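CLIP-associating protein 2 (Mus musculus, PDB 3WOZ) probably binds tubulin through its TOG domains, HEAT-repeat modules that contribute to microtubule dynamics. Local coordinates at residues E24-L29 with G60-M65; R46-F51 with D79-W84. All blocks are in the same frame, centred on the assembly; numbering follows the deposited sequence.

Contact 1 of 2, residues E24-L29 with G60-M65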
ATOM      1  N   GLU A  24      22.814 -12.463  -3.707  1.00 53.32           N
ATOM      2  CA  GLU A  24      23.935 -12.289  -2.786  1.00 53.34           C
ATOM      3  C   GLU A  24      23.907 -10.909  -2.128  1.00 52.57           C
ATOM      4  O   GLU A  24      24.206 -10.782  -0.944  1.00 52.52           O
ATOM      5  CB  GLU A  24      25.269 -12.524  -3.502  1.00 53.64           C
ATOM      6  CG  GLU A  24      26.317 -13.241  -2.645  1.00 55.41           C
ATOM      7  CD  GLU A  24      25.882 -14.637  -2.193  1.00 57.59           C
ATOM      8  OE1 GLU A  24      25.218 -15.362  -2.973  1.00 58.26           O
ATOM      9  OE2 GLU A  24      26.217 -15.014  -1.046  1.00 59.33           O
ATOM     10  N   GLY A  25      23.529  -9.890  -2.900  1.00 51.79           N
ATOM     11  CA  GLY A  25      23.342  -8.536  -2.378  1.00 50.96           C
ATOM     12  C   GLY A  25      22.273  -8.440  -1.300  1.00 50.51           C
ATOM     13  O   GLY A  25      22.483  -7.798  -0.264  1.00 50.45           O
ATOM     14  N   LEU A  26      21.128  -9.081  -1.543  1.00 49.56           N
ATOM     15  CA  LEU A  26      20.026  -9.110  -0.576  1.00 48.98           C
ATOM     16  C   LEU A  26      20.397  -9.830   0.722  1.00 48.63           C
ATOM     17  O   LEU A  26      19.969  -9.425   1.800  1.00 48.47           O
ATOM     18  CB  LEU A  26      18.760  -9.720  -1.194  1.00 48.57           C
ATOM     19  CG  LEU A  26      18.014  -8.857  -2.216  1.00 48.42           C
ATOM     20  CD1 LEU A  26      16.954  -9.673  -2.936  1.00 47.40           C
ATOM     21  CD2 LEU A  26      17.390  -7.623  -1.563  1.00 48.12           C
ATOM     22  N   LEU A  27      21.186 -10.895   0.606  1.00 48.44           N
ATOM     23  CA  LEU A  27      21.742 -11.579   1.775  1.00 48.28           C
ATOM     24  C   LEU A  27      22.649 -10.637   2.573  1.00 47.99           C
ATOM     25  O   LEU A  27      22.563 -10.581   3.798  1.00 47.81           O
ATOM     26  CB  LEU A  27      22.512 -12.838   1.365  1.00 48.31           C
ATOM     27  CG  LEU A  27      21.707 -14.025   0.818  1.00 48.67           C
ATOM     28  CD1 LEU A  27      22.628 -15.071   0.209  1.00 48.59           C
ATOM     29  CD2 LEU A  27      20.824 -14.646   1.895  1.00 48.85           C
ATOM     30  N   GLY A  28      23.503  -9.899   1.860  1.00 47.64           N
ATOM     31  CA  GLY A  28      24.373  -8.886   2.466  1.00 47.24           C
ATOM     32  C   GLY A  28      23.591  -7.756   3.111  1.00 46.89           C
ATOM     33  O   GLY A  28      23.914  -7.323   4.214  1.00 46.74           O
ATOM     34  N   LEU A  29      22.546  -7.294   2.424  1.00 46.64           N
ATOM     35  CA  LEU A  29      21.681  -6.230   2.935  1.00 46.17           C
ATOM     36  C   LEU A  29      20.926  -6.668   4.183  1.00 46.10           C
ATOM     37  O   LEU A  29      20.850  -5.919   5.157  1.00 45.80           O
ATOM     38  CB  LEU A  29      20.715  -5.745   1.849  1.00 45.96           C
ATOM     39  CG  LEU A  29      19.635  -4.720   2.212  1.00 45.80           C
ATOM     40  CD1 LEU A  29      20.214  -3.469   2.873  1.00 44.79           C
ATOM     41  CD2 LEU A  29      18.836  -4.352   0.964  1.00 44.65           C
ATOM     42  N   GLY A  60      11.976 -15.034  -9.681  1.00 41.44           N
ATOM     43  CA  GLY A  60      11.111 -15.408  -8.558  1.00 41.40           C
ATOM     44  C   GLY A  60      11.772 -15.498  -7.192  1.00 41.50           C
ATOM     45  O   GLY A  60      11.190 -15.075  -6.193  1.00 41.45           O
ATOM     46  N   LYS A  61      12.984 -16.049  -7.144  1.00 41.38           N
ATOM     47  CA  LYS A  61      13.703 -16.212  -5.877  1.00 41.27           C
ATOM     48  C   LYS A  61      14.176 -14.859  -5.357  1.00 40.69           C
ATOM     49  O   LYS A  61      14.020 -14.556  -4.178  1.00 40.52           O
ATOM     50  CB  LYS A  61      14.877 -17.192  -6.035  1.00 41.63           C
ATOM     51  CG  LYS A  61      15.800 -17.337  -4.820  1.00 43.18           C
ATOM     52  CD  LYS A  61      15.079 -17.946  -3.614  1.00 46.24           C
ATOM     53  CE  LYS A  61      16.057 -18.263  -2.491  1.00 47.19           C
ATOM     54  NZ  LYS A  61      15.352 -18.524  -1.206  1.00 48.14           N
ATOM     55  N   VAL A  62      14.733 -14.049  -6.253  1.00 40.17           N
ATOM     56  CA  VAL A  62      15.189 -12.705  -5.909  1.00 39.87           C
ATOM     57  C   VAL A  62      14.023 -11.873  -5.365  1.00 39.51           C
ATOM     58  O   VAL A  62      14.161 -11.211  -4.332  1.00 39.16           O
ATOM     59  CB  VAL A  62      15.850 -11.993  -7.114  1.00 39.68           C
ATOM     60  CG1 VAL A  62      16.285 -10.583  -6.739  1.00 40.38           C
ATOM     61  CG2 VAL A  62      17.053 -12.796  -7.621  1.00 39.83           C
ATOM     62  N   PHE A  63      12.881 -11.939  -6.051  1.00 39.27           N
ATOM     63  CA  PHE A  63      11.702 -11.148  -5.693  1.00 39.37           C
ATOM     64  C   PHE A  63      11.139 -11.528  -4.321  1.00 39.48           C
ATOM     65  O   PHE A  63      10.815 -10.654  -3.524  1.00 39.60           O
ATOM     66  CB  PHE A  63      10.622 -11.240  -6.785  1.00 39.09           C
ATOM     67  CG  PHE A  63       9.375 -10.445  -6.486  1.00 38.49           C
ATOM     68  CD1 PHE A  63       8.195 -11.091  -6.130  1.00 38.34           C
ATOM     69  CD2 PHE A  63       9.383  -9.052  -6.550  1.00 38.15           C
ATOM     70  CE1 PHE A  63       7.035 -10.368  -5.853  1.00 38.41           C
ATOM     71  CE2 PHE A  63       8.232  -8.318  -6.271  1.00 37.98           C
ATOM     72  CZ  PHE A  63       7.052  -8.979  -5.923  1.00 38.40           C
ATOM     73  N   SER A  64      11.031 -12.826  -4.055  1.00 39.83           N
ATOM     74  CA  SER A  64      10.590 -13.318  -2.749  1.00 40.37           C
ATOM     75  C   SER A  64      11.545 -12.941  -1.619  1.00 40.50           C
ATOM     76  O   SER A  64      11.100 -12.598  -0.525  1.00 40.51           O
ATOM     77  CB  SER A  64      10.366 -14.827  -2.779  1.00 40.25           C
ATOM     78  OG  SER A  64       9.058 -15.106  -3.233  1.00 41.52           O
HETATM   79  N   MSE A  65      12.847 -13.008  -1.892  1.00 40.70           N
HETATM   80  CA  MSE A  65      13.866 -12.547  -0.944  1.00 41.30           C
HETATM   81  C   MSE A  65      13.785 -11.037  -0.695  1.00 40.15           C
HETATM   82  O   MSE A  65      14.037 -10.570   0.420  1.00 39.68           O
HETATM   83  CB  MSE A  65      15.261 -12.883  -1.454  1.00 42.14           C
HETATM   84  CG  MSE A  65      15.637 -14.348  -1.393  1.00 46.69           C
HETATM   85 SE   MSE A  65      17.438 -14.541  -2.113  1.00 61.49          SE
HETATM   86  CE  MSE A  65      18.384 -13.481  -0.770  1.00 53.77           C
TER

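Contact 2 of 2, residues R46-F51 with D79-W84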
ATOM      1  N   ARG A  46      19.568   5.760  -2.581  1.00 47.84           N
ATOM      2  CA  ARG A  46      19.957   4.793  -3.607  1.00 47.67           C
ATOM      3  C   ARG A  46      19.273   3.433  -3.404  1.00 47.13           C
ATOM      4  O   ARG A  46      18.833   2.807  -4.372  1.00 47.05           O
ATOM      5  CB  ARG A  46      21.482   4.643  -3.657  1.00 47.77           C
ATOM      6  CG  ARG A  46      21.990   3.518  -4.559  1.00 49.03           C
ATOM      7  CD  ARG A  46      23.385   3.821  -5.080  1.00 51.68           C
ATOM      8  NE  ARG A  46      24.157   2.616  -5.400  1.00 53.77           N
ATOM      9  CZ  ARG A  46      24.048   1.918  -6.529  1.00 54.81           C
ATOM     10  NH1 ARG A  46      23.176   2.279  -7.466  1.00 56.38           N
ATOM     11  NH2 ARG A  46      24.808   0.847  -6.717  1.00 54.88           N
ATOM     12  N   LEU A  47      19.179   2.992  -2.151  1.00 46.39           N
ATOM     13  CA  LEU A  47      18.515   1.728  -1.834  1.00 45.63           C
ATOM     14  C   LEU A  47      17.020   1.771  -2.168  1.00 45.24           C
ATOM     15  O   LEU A  47      16.470   0.796  -2.687  1.00 45.10           O
ATOM     16  CB  LEU A  47      18.748   1.327  -0.369  1.00 45.65           C
ATOM     17  CG  LEU A  47      18.062   0.067   0.185  1.00 45.08           C
ATOM     18  CD1 LEU A  47      18.190  -1.129  -0.759  1.00 43.78           C
ATOM     19  CD2 LEU A  47      18.624  -0.273   1.547  1.00 44.80           C
ATOM     20  N   CYS A  48      16.374   2.899  -1.874  1.00 44.64           N
ATOM     21  CA  CYS A  48      14.976   3.102  -2.235  1.00 44.33           C
ATOM     22  C   CYS A  48      14.763   3.037  -3.745  1.00 44.33           C
ATOM     23  O   CYS A  48      13.745   2.526  -4.206  1.00 44.08           O
ATOM     24  CB  CYS A  48      14.459   4.426  -1.690  1.00 44.08           C
ATOM     25  SG  CYS A  48      14.214   4.389   0.080  1.00 43.53           S
ATOM     26  N   GLU A  49      15.735   3.548  -4.495  1.00 44.26           N
ATOM     27  CA  GLU A  49      15.689   3.524  -5.958  1.00 44.43           C
ATOM     28  C   GLU A  49      15.875   2.107  -6.498  1.00 43.90           C
ATOM     29  O   GLU A  49      15.210   1.711  -7.460  1.00 43.99           O
ATOM     30  CB  GLU A  49      16.724   4.488  -6.544  1.00 44.44           C
ATOM     31  CG  GLU A  49      16.371   5.958  -6.303  1.00 46.43           C
ATOM     32  CD  GLU A  49      17.522   6.916  -6.573  1.00 48.80           C
ATOM     33  OE1 GLU A  49      18.629   6.455  -6.939  1.00 50.93           O
ATOM     34  OE2 GLU A  49      17.314   8.137  -6.414  1.00 49.39           O
ATOM     35  N   ILE A  50      16.772   1.353  -5.865  1.00 43.30           N
ATOM     36  CA  ILE A  50      16.973  -0.065  -6.164  1.00 42.89           C
ATOM     37  C   ILE A  50      15.718  -0.890  -5.850  1.00 42.53           C
ATOM     38  O   ILE A  50      15.315  -1.741  -6.642  1.00 42.30           O
ATOM     39  CB  ILE A  50      18.187  -0.634  -5.390  1.00 43.00           C
ATOM     40  CG1 ILE A  50      19.494  -0.067  -5.965  1.00 43.49           C
ATOM     41  CG2 ILE A  50      18.200  -2.170  -5.432  1.00 42.44           C
ATOM     42  CD1 ILE A  50      20.717  -0.260  -5.064  1.00 43.64           C
ATOM     43  N   PHE A  51      15.105  -0.619  -4.699  1.00 42.03           N
ATOM     44  CA  PHE A  51      13.919  -1.351  -4.268  1.00 41.48           C
ATOM     45  C   PHE A  51      12.702  -1.061  -5.143  1.00 41.59           C
ATOM     46  O   PHE A  51      11.893  -1.954  -5.394  1.00 41.26           O
ATOM     47  CB  PHE A  51      13.605  -1.069  -2.792  1.00 41.14           C
ATOM     48  CG  PHE A  51      14.334  -1.965  -1.822  1.00 40.55           C
ATOM     49  CD1 PHE A  51      15.155  -2.998  -2.268  1.00 40.10           C
ATOM     50  CD2 PHE A  51      14.162  -1.798  -0.451  1.00 40.77           C
ATOM     51  CE1 PHE A  51      15.807  -3.833  -1.365  1.00 39.45           C
ATOM     52  CE2 PHE A  51      14.807  -2.629   0.454  1.00 40.63           C
ATOM     53  CZ  PHE A  51      15.630  -3.651  -0.006  1.00 39.86           C
ATOM     54  N   ASP A  79      11.283   5.866  10.090  1.00 47.20           N
ATOM     55  CA  ASP A  79      11.348   7.302  10.402  1.00 47.63           C
ATOM     56  C   ASP A  79      11.835   8.134   9.221  1.00 47.68           C
ATOM     57  O   ASP A  79      11.463   9.299   9.080  1.00 47.92           O
ATOM     58  CB  ASP A  79      12.257   7.562  11.607  1.00 47.63           C
ATOM     59  CG  ASP A  79      11.712   6.976  12.904  1.00 48.54           C
ATOM     60  OD1 ASP A  79      10.489   6.733  13.010  1.00 48.84           O
ATOM     61  OD2 ASP A  79      12.521   6.768  13.832  1.00 49.92           O
ATOM     62  N   ASP A  80      12.660   7.522   8.375  1.00 47.86           N
ATOM     63  CA  ASP A  80      13.308   8.216   7.268  1.00 47.95           C
ATOM     64  C   ASP A  80      12.743   7.840   5.892  1.00 47.70           C
ATOM     65  O   ASP A  80      13.347   8.152   4.867  1.00 47.64           O
ATOM     66  CB  ASP A  80      14.816   7.954   7.315  1.00 48.11           C
ATOM     67  CG  ASP A  80      15.459   8.475   8.590  1.00 49.45           C
ATOM     68  OD1 ASP A  80      15.549   9.715   8.759  1.00 50.27           O
ATOM     69  OD2 ASP A  80      15.880   7.642   9.423  1.00 50.65           O
ATOM     70  N   LEU A  81      11.576   7.196   5.877  1.00 47.47           N
ATOM     71  CA  LEU A  81      11.005   6.639   4.644  1.00 47.19           C
ATOM     72  C   LEU A  81       9.686   7.271   4.199  1.00 47.01           C
ATOM     73  O   LEU A  81       9.011   6.744   3.309  1.00 46.99           O
ATOM     74  CB  LEU A  81      10.826   5.118   4.783  1.00 47.04           C
ATOM     75  CG  LEU A  81      12.076   4.239   4.715  1.00 47.09           C
ATOM     76  CD1 LEU A  81      11.754   2.814   5.144  1.00 47.12           C
ATOM     77  CD2 LEU A  81      12.692   4.256   3.318  1.00 47.33           C
ATOM     78  N   GLN A  82       9.321   8.400   4.798  1.00 46.79           N
ATOM     79  CA  GLN A  82       8.031   9.031   4.504  1.00 46.74           C
ATOM     80  C   GLN A  82       7.879   9.499   3.052  1.00 46.31           C
ATOM     81  O   GLN A  82       6.781   9.443   2.488  1.00 46.28           O
ATOM     82  CB  GLN A  82       7.733  10.162   5.494  1.00 46.69           C
ATOM     83  CG  GLN A  82       7.232   9.635   6.840  1.00 47.99           C
ATOM     84  CD  GLN A  82       7.010  10.719   7.883  1.00 48.96           C
ATOM     85  OE1 GLN A  82       6.768  11.884   7.559  1.00 49.81           O
ATOM     86  NE2 GLN A  82       7.081  10.332   9.150  1.00 49.14           N
ATOM     87  N   ASP A  83       8.983   9.938   2.452  1.00 45.86           N
ATOM     88  CA  ASP A  83       8.980  10.391   1.063  1.00 45.60           C
ATOM     89  C   ASP A  83       8.953   9.227   0.072  1.00 45.07           C
ATOM     90  O   ASP A  83       8.633   9.420  -1.102  1.00 45.43           O
ATOM     91  CB  ASP A  83      10.187  11.294   0.783  1.00 46.00           C
ATOM     92  CG  ASP A  83      10.134  12.599   1.556  1.00 46.76           C
ATOM     93  OD1 ASP A  83      11.189  13.024   2.066  1.00 48.57           O
ATOM     94  OD2 ASP A  83       9.045  13.205   1.660  1.00 48.62           O
ATOM     95  N   TRP A  84       9.286   8.029   0.548  1.00 44.10           N
ATOM     96  CA  TRP A  84       9.264   6.824  -0.279  1.00 42.97           C
ATOM     97  C   TRP A  84       7.967   6.038  -0.085  1.00 42.52           C
ATOM     98  O   TRP A  84       7.707   5.064  -0.802  1.00 42.60           O
ATOM     99  CB  TRP A  84      10.484   5.941   0.026  1.00 42.88           C
ATOM    100  CG  TRP A  84      10.663   4.795  -0.944  1.00 42.26           C
ATOM    101  CD1 TRP A  84      10.881   4.888  -2.289  1.00 41.43           C
ATOM    102  CD2 TRP A  84      10.634   3.392  -0.639  1.00 41.04           C
ATOM    103  NE1 TRP A  84      10.988   3.632  -2.840  1.00 40.87           N
ATOM    104  CE2 TRP A  84      10.840   2.697  -1.850  1.00 40.86           C
ATOM    105  CE3 TRP A  84      10.454   2.657   0.543  1.00 40.01           C
ATOM    106  CZ2 TRP A  84      10.875   1.299  -1.917  1.00 40.31           C
ATOM    107  CZ3 TRP A  84      10.486   1.272   0.477  1.00 40.16           C
ATOM    108  CH2 TRP A  84      10.698   0.607  -0.747  1.00 40.48           C
TER

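Contact 1 of 2, residues E24-L29 with G60-M65
Leu26 and Leu27 of helix 19-34 meet Val62 and Met65 near the start of helix 60-77 in a small helix-helix contact made by apolar side chains, in the N-terminal part of the chain. The two helices run almost side by side in the same direction: their axes here differ by only 15° and come no closer than 10.2 Å, so long side chains have to span the gap. Met65, present as selenomethionine, reaches across with its terminal methyl. Its CG lies beside the backbone N, and a bend at its last torsion (chi3 64°) swings that methyl against the facing helix. Met65 CE rests 3.7 Å from Leu27 CG and 3.8 Å from Leu26 CB, touching two consecutive leucines at once. A slender, flexible chain suits this task, since it can fit its tip to branched neighbours. Parallel helices laid beside one another, with an intervening helix 41-54 packed against them, are the hallmark of the HEAT-repeat solenoid. Leu26 answers from its own side with one branch: Leu26 CD1 reaches over to the first turn of helix 60-77, 3.5 Å from Val62 O, and also touches Val62 CG1 and Met65 CB. Leucine fits here because its forked end can serve more than one neighbour, and the same residue also packs on Phe51 and Met54 of helix 41-54. Val62, short and branched at CB, presents CG1 to helix 19-34 and also meets Trp19 and Arg22, two turns and one turn before Leu26. Leu27 sits at the more exposed margin, where its CD2 adds a second touch on Met65 CE at 3.8 Å. Met65 O accepts a hydrogen bond from Thr69 OG1.

Contact 2 of 2, residues R46-F51 with D79-W84
Trp84 NE1 donates a hydrogen bond to Thr52 OG1, just beyond segment 46-51, and lies 3.3 Å from Cys48 O. The threonine hydroxyl in turn donates to Cys48 O one helical turn back, so this buried indole N-H is tied to helix 41-54. With CG anti to the backbone N (chi1 -170°), the tryptophan extends toward that helix and lays one ring face against Cys48. Cys48 CB stands 3.7 Å from the centroid of the Trp84 five-membered ring, a CH-pi contact 12° off the normal, and Cys48 SG is 3.9 Å from it, a sulfur-aromatic contact. Small and polarisable, cysteine lets a broad ring settle close to the helix. The turn between helices 60-77 and 85-96 of the HEAT-repeat stack folds back onto helix 41-54, and a backbone bond from Trp84 N to Leu81 O steadies it. At the far end of the indole, Trp84 CZ2 lies 3.7 Å from Phe51 CB and Trp84 CH2 at the edge of the Phe51 ring. Were Trp84 replaced by alanine, the Thr52 hydroxyl would probably lose its indole donor and a gap would open over Cys48. Leu81 CD2 lies 3.6 Å from Cys48 SG, and both residues touch Phe73.

In the fold
The two contacts interleave along the chain: 24-29, 46-51, 60-65 and then 79-84. Contact 1 joins helix 19-34 to the start of helix 60-77, whereas contact 2 joins the helix between them, 41-54, to the loop beyond the far end of helix 60-77. Their centres lie about 17 Å apart, yet they share a hydrophobic core, for Leu29 CD2 packs 3.4 Å from Phe51 CZ and Leu26 also touches the Phe51 ring. Phe66 and Phe73 of helix 60-77 each meet that ring edge-to-face. Three successive helices and the next turn are thus knitted together, consistent with a TOG domain built as one continuous HEAT-repeat solenoid.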